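Local coordinates for transcriptional regulatory protein (PDB 3Q7R), which may act as a global activator of transcription and binds a DNA element in its own promoter, so probably also driving its own expression, at residues H14-E20 and R38-Q44; D52-Y58 and S74-L80. One frame throughout, in Å; residues are numbered along the deposited sequence. Where two conformers were deposited one is given.

Contact 1. Residues H14-E20 and R38-Q44; sequences HVLLVSE and RCTIGQQ
The imidazole ring of His14 meets Arg38 and Thr40 by its edge, close to the ring plane. Its NE2 is hydrogen-bonded to Thr40 OG1 at 2.8 Å. Next to it on the same edge, CD2 lies 3.2 Å from Arg38 O. The ring gets there because CG stands opposite the backbone N (chi1 178°), and the side chains of His14 and Thr40 cross at about a right angle. ND1 is hydrogen-bonded to Ser50 OG, so both ring nitrogens are engaged and the rotation of the ring is fixed. The segments are the first two strands of a CheY-like receiver domain. They run parallel at 26° and form a right-handed beta-alpha-beta unit with helix 22-31 as the crossover.

The backbone register pairs His14 with Arg38 through Val18 with Gly42. Val15 and Leu17 each donate their N-H to strand 38-42 and accept one back through their carbonyl oxygens. The bond from Val15 N to Arg38 O is 2.8 Å long and nearly straight. Leu16 lies on the His14 face and brings CD1 to 3.5 Å from Thr40 OG1, which makes an apolar flank to the histidine bond.

Val15, Leu17, Cys39 and Ile41 fill the other face. Leu17 and Ile41 also touch Phe25 of helix 22-31. The CD1 of Ile41 lies 3.5 Å from Ser19 O. Ser19 OG is hydrogen-bonded to Glu57 OE2.

At the end of its strand, Val18 lays CG1 against the backbone of Gln44, 3.6 Å from C. Glu20 and Gln43 meet through their CG atoms at 3.8 Å, and the carboxylate and amide planes are steeply inclined to each other. Gln43 bends back at its second torsion, and its NE2 donates a nearly straight hydrogen bond (170°) to Ser19 O, 3.1 Å away.

Contact 2. Residues D52-Y58 and S74-L80; sequences DLVVCEY and SFVLVLL
Val55 and Leu79 form the tight, buried part of this contact. The CG1 methyl of Val55 sits 3.7 Å from Leu79 CG and nearly as close to both leucine methyls. Leu79 straddles it because its CG lies beside the backbone N, opposite the carbonyl carbon (chi1 -52°). Glu57, two residues on and on the same face, bends over the same leucine: its OE1 is 3.7 Å from Leu79 CB. The carboxylate is held from outside by a salt bridge to Arg101 and by hydrogen bonds with Ser19 OG and His21 ND1. Glu57 ends the third strand, probably the place of the phosphorylated aspartate of typical response regulators.

Tyr58 N donates to Leu79 O at 2.8 Å. Beyond it, Leu80 CD2 lies over one face of the Tyr58 ring in a CH-pi contact, 4.0 Å from the ring centroid and 28° off its normal. Val78 CG1 stands at the ring edge.

The Asp52 end is looser and partly exposed. The hydrogen bond from Phe75 N to Asp52 O is long, 3.3 Å, and bent to 145°. Phe75 CD2 brings the ring edge to 3.4 Å from the same oxygen. From Val54 N to Phe75 O onward the bonds are shorter, although Leu79 N reaches Cys56 O from above its carbonyl plane.

Strand 51-57 is the central one of the five and 75-80 lies next to it, inside the outer strand 97-100. Strand 13-18 borders 52-58, and Val54 and Cys56 touch Val18. Strand 97-100 borders 74-80, with Trp97 on Leu77. Helix 85-93 lies against Tyr58, Val78 and Leu80 through Leu91.

From the N terminus, the chain runs along strand 13-18, returns through helix 22-31 and runs parallel to its start along strand 37-42, where contact 1 closes the first loop. It then moves to strand 51-57, on the other side of strand 13-18. Residues without helix or strand lead on to strand 75-80, and contact 2 closes this second loop. The loops follow in series and do not cross. Strand 13-18 joins them, since it pairs with 37-42 and with 51-57: Val18 N bonds to Val55 O. Contact 1 thus ties an outer strand to the sheet, and contact 2 joins the central strand to 75-80, the neighbour of the outer strand 97-100.

Contact 1. Residues H14-E20 and R38-Q44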
# COMPACT_ATOMS: atom_id res chain seq x y z
N HIS A 14 -9.17 14.93 -6.13
CA HIS A 14 -9.21 14.39 -7.48
C HIS A 14 -8.30 13.20 -7.60
O HIS A 14 -7.10 13.25 -7.26
CB HIS A 14 -8.70 15.44 -8.51
CG HIS A 14 -8.69 14.90 -9.92
ND1 HIS A 14 -7.87 15.41 -10.92
CD2 HIS A 14 -9.39 13.89 -10.50
CE1 HIS A 14 -8.05 14.72 -12.03
NE2 HIS A 14 -8.99 13.79 -11.80
N VAL A 15 -8.88 12.11 -8.08
CA VAL A 15 -8.14 10.87 -8.32
C VAL A 15 -8.11 10.59 -9.82
O VAL A 15 -9.18 10.59 -10.45
CB VAL A 15 -8.84 9.70 -7.63
CG1 VAL A 15 -8.05 8.42 -7.87
CG2 VAL A 15 -9.00 10.01 -6.10
N LEU A 16 -6.92 10.39 -10.39
CA LEU A 16 -6.83 10.04 -11.83
C LEU A 16 -6.43 8.57 -11.90
O LEU A 16 -5.41 8.20 -11.36
CB LEU A 16 -5.75 10.90 -12.51
CG LEU A 16 -5.37 10.40 -13.93
CD1 LEU A 16 -6.52 10.52 -14.92
CD2 LEU A 16 -4.09 11.16 -14.48
N LEU A 17 -7.26 7.73 -12.53
CA LEU A 17 -6.95 6.33 -12.76
C LEU A 17 -6.37 6.21 -14.15
O LEU A 17 -7.02 6.61 -15.13
CB LEU A 17 -8.22 5.49 -12.68
CG LEU A 17 -8.06 4.00 -12.99
CD1 LEU A 17 -7.25 3.28 -11.87
CD2 LEU A 17 -9.46 3.34 -13.11
N VAL A 18 -5.15 5.67 -14.24
CA VAL A 18 -4.48 5.40 -15.49
C VAL A 18 -4.62 3.89 -15.73
O VAL A 18 -3.89 3.09 -15.15
CB VAL A 18 -3.04 5.82 -15.43
CG1 VAL A 18 -2.33 5.39 -16.75
CG2 VAL A 18 -2.94 7.38 -15.22
N SER A 19 -5.61 3.54 -16.55
CA SER A 19 -5.96 2.16 -16.78
C SER A 19 -6.86 2.07 -18.00
O SER A 19 -7.60 2.98 -18.32
CB SER A 19 -6.71 1.64 -15.56
OG SER A 19 -7.01 0.24 -15.68
N GLU A 20 -6.82 0.89 -18.63
CA GLU A 20 -7.83 0.49 -19.65
C GLU A 20 -8.98 -0.31 -19.07
O GLU A 20 -9.88 -0.72 -19.82
CB GLU A 20 -7.18 -0.29 -20.79
CG GLU A 20 -6.15 0.60 -21.57
CD GLU A 20 -5.59 -0.07 -22.82
OE1 GLU A 20 -5.86 -1.29 -23.03
OE2 GLU A 20 -4.85 0.60 -23.57
N ARG A 38 -13.45 12.96 -6.69
CA ARG A 38 -13.80 13.13 -8.12
C ARG A 38 -12.82 12.26 -8.87
O ARG A 38 -11.62 12.44 -8.73
CB ARG A 38 -13.60 14.59 -8.52
CG ARG A 38 -13.91 14.98 -9.95
CD ARG A 38 -13.92 16.54 -10.10
NE ARG A 38 -15.00 17.17 -9.30
CZ ARG A 38 -15.29 18.49 -9.25
NH1 ARG A 38 -14.56 19.37 -9.96
NH2 ARG A 38 -16.30 18.95 -8.48
N CYS A 39 -13.32 11.34 -9.67
CA CYS A 39 -12.47 10.40 -10.39
C CYS A 39 -12.51 10.65 -11.88
O CYS A 39 -13.58 10.94 -12.44
CB CYS A 39 -12.92 8.96 -10.13
SG CYS A 39 -12.93 8.54 -8.41
N THR A 40 -11.36 10.50 -12.53
CA THR A 40 -11.32 10.55 -13.99
C THR A 40 -10.35 9.46 -14.42
O THR A 40 -9.66 8.89 -13.57
CB THR A 40 -10.83 11.90 -14.49
OG1 THR A 40 -9.48 12.14 -14.03
CG2 THR A 40 -11.78 13.03 -13.99
N ILE A 41 -10.35 9.18 -15.73
CA ILE A 41 -9.60 8.07 -16.29
C ILE A 41 -8.75 8.51 -17.48
O ILE A 41 -9.13 9.38 -18.28
CB ILE A 41 -10.54 6.91 -16.65
CG1 ILE A 41 -9.75 5.61 -16.93
CG2 ILE A 41 -11.45 7.31 -17.85
CD1 ILE A 41 -10.63 4.39 -17.29
N GLY A 42 -7.56 7.91 -17.62
CA GLY A 42 -6.76 8.16 -18.79
C GLY A 42 -6.04 6.86 -19.14
O GLY A 42 -6.03 5.98 -18.29
N GLN A 43 -5.49 6.75 -20.34
CA GLN A 43 -4.85 5.51 -20.77
C GLN A 43 -3.35 5.57 -20.88
O GLN A 43 -2.75 4.66 -21.41
CB GLN A 43 -5.48 5.03 -22.12
CG GLN A 43 -6.82 4.37 -21.88
CD GLN A 43 -7.91 5.34 -21.52
OE1 GLN A 43 -8.22 6.27 -22.29
NE2 GLN A 43 -8.56 5.07 -20.38
N GLN A 44 -2.73 6.68 -20.44
CA GLN A 44 -1.27 6.72 -20.43
C GLN A 44 -0.82 7.49 -19.19
O GLN A 44 -1.55 8.32 -18.67
CB GLN A 44 -0.69 7.40 -21.69
CG GLN A 44 -0.79 8.93 -21.81
CD GLN A 44 -2.16 9.48 -22.30
OE1 GLN A 44 -2.92 8.77 -22.96
NE2 GLN A 44 -2.46 10.75 -21.98

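Contact 2. Residues D52-Y58 and S74-L80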
# COMPACT_ATOMS: atom_id res chain seq x y z
N ASP A 52 -4.71 14.78 -6.80
CA ASP A 52 -4.14 14.44 -5.49
C ASP A 52 -3.51 13.06 -5.53
O ASP A 52 -2.45 12.81 -4.90
CB ASP A 52 -5.22 14.48 -4.43
CG ASP A 52 -5.80 15.89 -4.28
OD1 ASP A 52 -5.02 16.75 -3.84
OD2 ASP A 52 -6.95 16.11 -4.64
N LEU A 53 -4.14 12.13 -6.25
CA LEU A 53 -3.62 10.76 -6.29
C LEU A 53 -3.76 10.27 -7.73
O LEU A 53 -4.79 10.47 -8.35
CB LEU A 53 -4.43 9.85 -5.39
CG LEU A 53 -4.14 8.36 -5.50
CD1 LEU A 53 -2.73 8.05 -5.02
CD2 LEU A 53 -5.22 7.60 -4.66
N VAL A 54 -2.71 9.67 -8.27
CA VAL A 54 -2.82 8.94 -9.54
C VAL A 54 -2.72 7.46 -9.25
O VAL A 54 -1.78 7.04 -8.58
CB VAL A 54 -1.68 9.32 -10.51
CG1 VAL A 54 -1.82 8.52 -11.83
CG2 VAL A 54 -1.77 10.85 -10.77
N VAL A 55 -3.70 6.67 -9.71
CA VAL A 55 -3.70 5.21 -9.47
C VAL A 55 -3.31 4.65 -10.83
O VAL A 55 -4.02 4.89 -11.79
CB VAL A 55 -5.09 4.73 -9.07
CG1 VAL A 55 -5.06 3.20 -8.92
CG2 VAL A 55 -5.48 5.34 -7.72
N CYS A 56 -2.13 4.01 -10.94
CA CYS A 56 -1.66 3.63 -12.28
C CYS A 56 -1.43 2.14 -12.42
O CYS A 56 -0.77 1.56 -11.57
CB CYS A 56 -0.29 4.32 -12.49
SG CYS A 56 0.33 4.18 -14.19
N GLU A 57 -1.96 1.54 -13.48
CA GLU A 57 -1.62 0.17 -13.76
C GLU A 57 -0.10 0.00 -13.92
O GLU A 57 0.58 0.81 -14.60
CB GLU A 57 -2.23 -0.23 -15.10
CG GLU A 57 -3.75 -0.24 -15.04
CD GLU A 57 -4.29 -1.41 -14.27
OE1 GLU A 57 -3.53 -2.28 -13.79
OE2 GLU A 57 -5.52 -1.46 -14.06
N TYR A 58 0.45 -1.07 -13.35
CA TYR A 58 1.87 -1.32 -13.52
C TYR A 58 2.23 -1.41 -15.02
O TYR A 58 3.29 -0.95 -15.46
CB TYR A 58 2.26 -2.60 -12.79
CG TYR A 58 3.75 -2.88 -12.86
CD1 TYR A 58 4.65 -2.12 -12.08
CD2 TYR A 58 4.25 -3.87 -13.69
CE1 TYR A 58 6.03 -2.38 -12.13
CE2 TYR A 58 5.64 -4.13 -13.76
CZ TYR A 58 6.49 -3.38 -12.93
OH TYR A 58 7.87 -3.65 -12.99
N SER A 74 1.87 14.78 -7.38
CA SER A 74 0.81 13.83 -7.02
C SER A 74 1.39 12.58 -6.36
O SER A 74 2.45 12.10 -6.76
CB SER A 74 0.06 13.37 -8.28
OG SER A 74 -0.46 14.43 -9.06
N PHE A 75 0.67 12.00 -5.39
CA PHE A 75 0.99 10.64 -4.96
C PHE A 75 0.62 9.66 -6.08
O PHE A 75 -0.23 9.96 -6.92
CB PHE A 75 0.15 10.28 -3.72
CG PHE A 75 0.41 11.17 -2.55
CD1 PHE A 75 1.59 11.01 -1.85
CD2 PHE A 75 -0.51 12.13 -2.15
CE1 PHE A 75 1.87 11.82 -0.75
CE2 PHE A 75 -0.23 12.93 -1.05
CZ PHE A 75 0.97 12.76 -0.36
N VAL A 76 1.28 8.50 -6.07
CA VAL A 76 0.94 7.42 -7.05
C VAL A 76 0.77 6.07 -6.37
O VAL A 76 1.65 5.66 -5.59
CB VAL A 76 2.03 7.30 -8.14
CG1 VAL A 76 1.68 6.13 -9.08
CG2 VAL A 76 2.15 8.62 -8.98
N LEU A 77 -0.37 5.40 -6.60
CA LEU A 77 -0.58 4.05 -6.10
C LEU A 77 -0.61 3.16 -7.32
O LEU A 77 -1.30 3.50 -8.30
CB LEU A 77 -1.97 3.98 -5.40
CG LEU A 77 -2.49 2.58 -4.99
CD1 LEU A 77 -1.65 2.02 -3.85
CD2 LEU A 77 -3.95 2.71 -4.54
N VAL A 78 0.10 2.04 -7.27
CA VAL A 78 0.27 1.20 -8.46
C VAL A 78 -0.59 -0.07 -8.37
O VAL A 78 -0.72 -0.66 -7.30
CB VAL A 78 1.75 0.83 -8.60
CG1 VAL A 78 1.94 -0.24 -9.66
CG2 VAL A 78 2.57 2.09 -8.88
N LEU A 79 -1.21 -0.46 -9.49
CA LEU A 79 -2.01 -1.68 -9.53
C LEU A 79 -1.26 -2.75 -10.31
O LEU A 79 -0.93 -2.55 -11.48
CB LEU A 79 -3.35 -1.45 -10.21
CG LEU A 79 -4.16 -0.28 -9.68
CD1 LEU A 79 -5.57 -0.28 -10.41
CD2 LEU A 79 -4.29 -0.39 -8.14
N LEU A 80 -0.99 -3.88 -9.67
CA LEU A 80 -0.18 -4.96 -10.28
C LEU A 80 -1.04 -6.16 -10.66
O LEU A 80 -1.88 -6.58 -9.87
CB LEU A 80 0.85 -5.51 -9.27
CG LEU A 80 2.19 -4.86 -9.36
CD1 LEU A 80 3.01 -5.15 -8.10
CD2 LEU A 80 2.95 -5.46 -10.57